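Local coordinates for protein cytochrome P450 RhF (Acinetobacter radioresistens, PDB 6RO8) that is the heme domain of a cytochrome P450 monooxygenase that binds heme b and probably inserts oxygen into organic substrates, at residues A[114-119]-A[123-128]. Numbering follows the deposited sequence.
Sequences VNEDEP and ERRRAL. With HEM (protoporphyrin IX containing Fe), chain B; HIS (histidine), chain C.
E116 and R125 form a buried salt bridge that ties the loop 114-119 to helix 121-127. One carboxylate oxygen, OE1 of E116, accepts weak hydrogen bonds from both terminal nitrogens of the guanidinium, with NH1 of R125 at 3.2 Å and NH2 of R125 at 3.3 Å. Sharing one oxygen between two nitrogens leaves both bonds bent, near 123°; the carboxylate and guanidinium planes are also turned 71° apart, so this is not the coplanar two-oxygen pairing. The glutamate reaches over with CG anti to its own N (chi1 -175°) and then bends at chi2, whereas the arginine runs straight to CD before bending at chi3. The main polar anchor of R125 lies beyond the pair: its NE donates to the carbonyl of V254. On the loop side, OE2 of E116 accepts the amide of D117 at 3.0 Å through its anti lone pair, which helps fix the carboxylate's rotation.

Heme contacts come from both segments, beside the propionate-bearing edge. NH1 of R126 donates to propionate oxygen O2D of the heme at 2.8 Å, near the guanidinium plane, and also to the carbonyl of Q380; R322 and H379 bind the heme as well. V114 packs CG2 against the porphyrin margin and sets CG1 3.7 Å from NE2 of the bound histidine, so this valine lines the distal pocket.

The segment 114-119 follows helix 96-104 and folds back onto helix 121-127 in the B-C region of the P450 fold; D117 bonds to S83 of strand 82-83, and R125 reaches the connection between helices 240-250 and 257-270.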
# COMPACT_ATOMS: atom_id res chain seq x y z
N VAL A 114 0.43 -3.60 11.66
CA VAL A 114 -0.76 -3.23 10.92
C VAL A 114 -1.89 -4.20 11.20
O VAL A 114 -3.06 -3.84 11.09
CB VAL A 114 -0.45 -3.11 9.41
CG1 VAL A 114 -0.29 -4.49 8.77
CG2 VAL A 114 -1.51 -2.24 8.69
N ASN A 115 -1.56 -5.43 11.58
CA ASN A 115 -2.55 -6.46 11.87
C ASN A 115 -2.54 -6.89 13.33
O ASN A 115 -3.14 -7.92 13.68
CB ASN A 115 -2.36 -7.69 10.96
CG ASN A 115 -1.08 -8.47 11.26
OD1 ASN A 115 -0.14 -7.96 11.88
ND2 ASN A 115 -1.05 -9.72 10.82
N GLU A 116 -1.85 -6.14 14.20
CA GLU A 116 -1.93 -6.42 15.62
C GLU A 116 -3.18 -5.78 16.19
O GLU A 116 -3.65 -4.74 15.72
CB GLU A 116 -0.70 -5.93 16.37
CG GLU A 116 -0.69 -6.31 17.86
CD GLU A 116 -0.66 -7.81 18.10
OE1 GLU A 116 0.44 -8.37 18.26
OE2 GLU A 116 -1.74 -8.42 18.15
N ASP A 117 -3.74 -6.41 17.20
CA ASP A 117 -5.14 -6.23 17.48
C ASP A 117 -5.45 -5.36 18.67
O ASP A 117 -6.58 -4.89 18.80
CB ASP A 117 -5.80 -7.59 17.71
CG ASP A 117 -7.15 -7.64 17.15
OD1 ASP A 117 -8.01 -6.93 17.70
OD2 ASP A 117 -7.33 -8.32 16.13
N GLU A 118 -4.49 -5.13 19.52
CA GLU A 118 -4.89 -5.26 20.90
C GLU A 118 -5.42 -3.99 21.52
O GLU A 118 -5.45 -2.93 20.88
CB GLU A 118 -3.70 -5.77 21.70
CG GLU A 118 -4.01 -6.67 22.89
CD GLU A 118 -3.87 -8.14 22.57
OE1 GLU A 118 -4.82 -8.90 22.82
OE2 GLU A 118 -2.81 -8.51 22.03
N PRO A 119 -5.89 -4.08 22.76
CA PRO A 119 -5.60 -3.01 23.72
C PRO A 119 -4.09 -2.85 23.82
O PRO A 119 -3.34 -3.83 23.91
CB PRO A 119 -6.21 -3.52 25.04
CG PRO A 119 -6.85 -4.86 24.72
CD PRO A 119 -6.98 -4.95 23.23
N GLU A 123 -1.02 -0.50 20.45
CA GLU A 123 -0.55 0.85 20.76
C GLU A 123 0.74 0.86 21.59
O GLU A 123 1.62 1.68 21.34
CB GLU A 123 -1.62 1.65 21.50
CG GLU A 123 -2.67 2.29 20.62
CD GLU A 123 -2.12 3.17 19.51
OE1 GLU A 123 -0.92 3.51 19.53
OE2 GLU A 123 -2.89 3.54 18.61
N ARG A 124 0.85 0.00 22.61
CA ARG A 124 2.10 -0.14 23.35
C ARG A 124 3.27 -0.35 22.40
O ARG A 124 4.30 0.31 22.52
CB ARG A 124 2.03 -1.31 24.33
CG ARG A 124 2.39 -0.97 25.74
CD ARG A 124 2.33 -2.20 26.60
NE ARG A 124 0.97 -2.53 27.01
CZ ARG A 124 0.56 -3.75 27.34
NH1 ARG A 124 1.40 -4.78 27.29
NH2 ARG A 124 -0.70 -3.95 27.72
N ARG A 125 3.11 -1.25 21.43
CA ARG A 125 4.17 -1.48 20.44
C ARG A 125 4.36 -0.26 19.54
O ARG A 125 5.49 0.16 19.28
CB ARG A 125 3.84 -2.72 19.61
CG ARG A 125 5.02 -3.31 18.89
CD ARG A 125 4.60 -4.58 18.19
NE ARG A 125 4.24 -5.64 19.13
CZ ARG A 125 3.56 -6.73 18.79
NH1 ARG A 125 3.16 -6.91 17.54
NH2 ARG A 125 3.28 -7.66 19.71
N ARG A 126 3.26 0.32 19.05
CA ARG A 126 3.37 1.54 18.26
C ARG A 126 3.95 2.67 19.10
O ARG A 126 4.99 3.25 18.75
CB ARG A 126 2.01 1.93 17.69
CG ARG A 126 2.07 3.23 16.89
CD ARG A 126 0.82 3.51 16.09
NE ARG A 126 0.98 4.73 15.29
CZ ARG A 126 0.36 4.99 14.14
NH1 ARG A 126 -0.49 4.11 13.62
NH2 ARG A 126 0.59 6.14 13.51
N ALA A 127 3.29 3.00 20.22
CA ALA A 127 3.69 4.15 21.03
C ALA A 127 5.16 4.08 21.40
O ALA A 127 5.80 5.12 21.56
CB ALA A 127 2.84 4.26 22.30
N LEU A 128 5.71 2.89 21.51
CA LEU A 128 7.10 2.75 21.90
C LEU A 128 8.03 2.52 20.71
O LEU A 128 9.10 1.93 20.87
CB LEU A 128 7.25 1.64 22.96
CG LEU A 128 7.05 1.96 24.47
CD1 LEU A 128 8.04 3.01 25.08
CD2 LEU A 128 5.59 2.30 24.81
CHA HEM B . -0.26 1.27 7.96
CHB HEM B . -0.90 2.69 3.35
CHC HEM B . 3.84 3.71 2.90
CHD HEM B . 4.50 1.84 7.34
C1A HEM B . -0.86 1.54 6.75
C2A HEM B . -2.26 1.35 6.40
C3A HEM B . -2.43 1.74 5.14
C4A HEM B . -1.15 2.19 4.62
CMA HEM B . -3.78 1.70 4.38
CAA HEM B . -3.37 0.80 7.33
CBA HEM B . -4.12 2.00 7.87
CGA HEM B . -5.17 1.59 8.86
O1A HEM B . -5.35 0.37 9.10
O2A HEM B . -5.84 2.50 9.41
C1B HEM B . 0.29 3.17 2.86
C2B HEM B . 0.47 3.88 1.61
C3B HEM B . 1.79 4.15 1.48
C4B HEM B . 2.48 3.62 2.64
CMB HEM B . -0.70 4.22 0.65
CAB HEM B . 2.53 4.91 0.35
CBB HEM B . 1.96 5.62 -0.62
C1C HEM B . 4.45 3.29 4.06
C2C HEM B . 5.86 3.34 4.40
C3C HEM B . 6.01 2.82 5.64
C4C HEM B . 4.71 2.43 6.12
CMC HEM B . 6.95 3.91 3.46
CAC HEM B . 7.27 2.61 6.53
CBC HEM B . 8.50 2.92 6.12
C1D HEM B . 3.29 1.50 7.89
C2D HEM B . 3.09 0.90 9.19
C3D HEM B . 1.79 0.75 9.37
C4D HEM B . 1.09 1.25 8.19
CMD HEM B . 4.19 0.50 10.20
CAD HEM B . 1.15 0.12 10.63
CBD HEM B . 0.89 1.16 11.72
CGD HEM B . -0.12 0.60 12.70
O1D HEM B . -0.56 -0.56 12.50
O2D HEM B . -0.51 1.30 13.67
NA HEM B . -0.22 2.04 5.63
NB HEM B . 1.53 3.03 3.46
NC HEM B . 3.79 2.72 5.14
ND HEM B . 2.05 1.70 7.30
FE HEM B . 1.82 2.39 5.38
N HIS C . 1.62 -3.56 2.98
CA HIS C . 0.87 -2.31 3.00
C HIS C . 1.74 -1.14 2.55
O HIS C . 1.31 0.02 2.61
CB HIS C . 0.32 -2.03 4.40
CG HIS C . 1.26 -2.37 5.51
ND1 HIS C . 1.59 -1.48 6.51
CD2 HIS C . 1.96 -3.50 5.77
CE1 HIS C . 2.44 -2.05 7.34
NE2 HIS C . 2.68 -3.28 6.91
OXT HIS C . 2.88 -1.33 2.11
O HOH W 1 -4.39 -0.75 20.31
O HOH W 2 2.03 0.19 4.73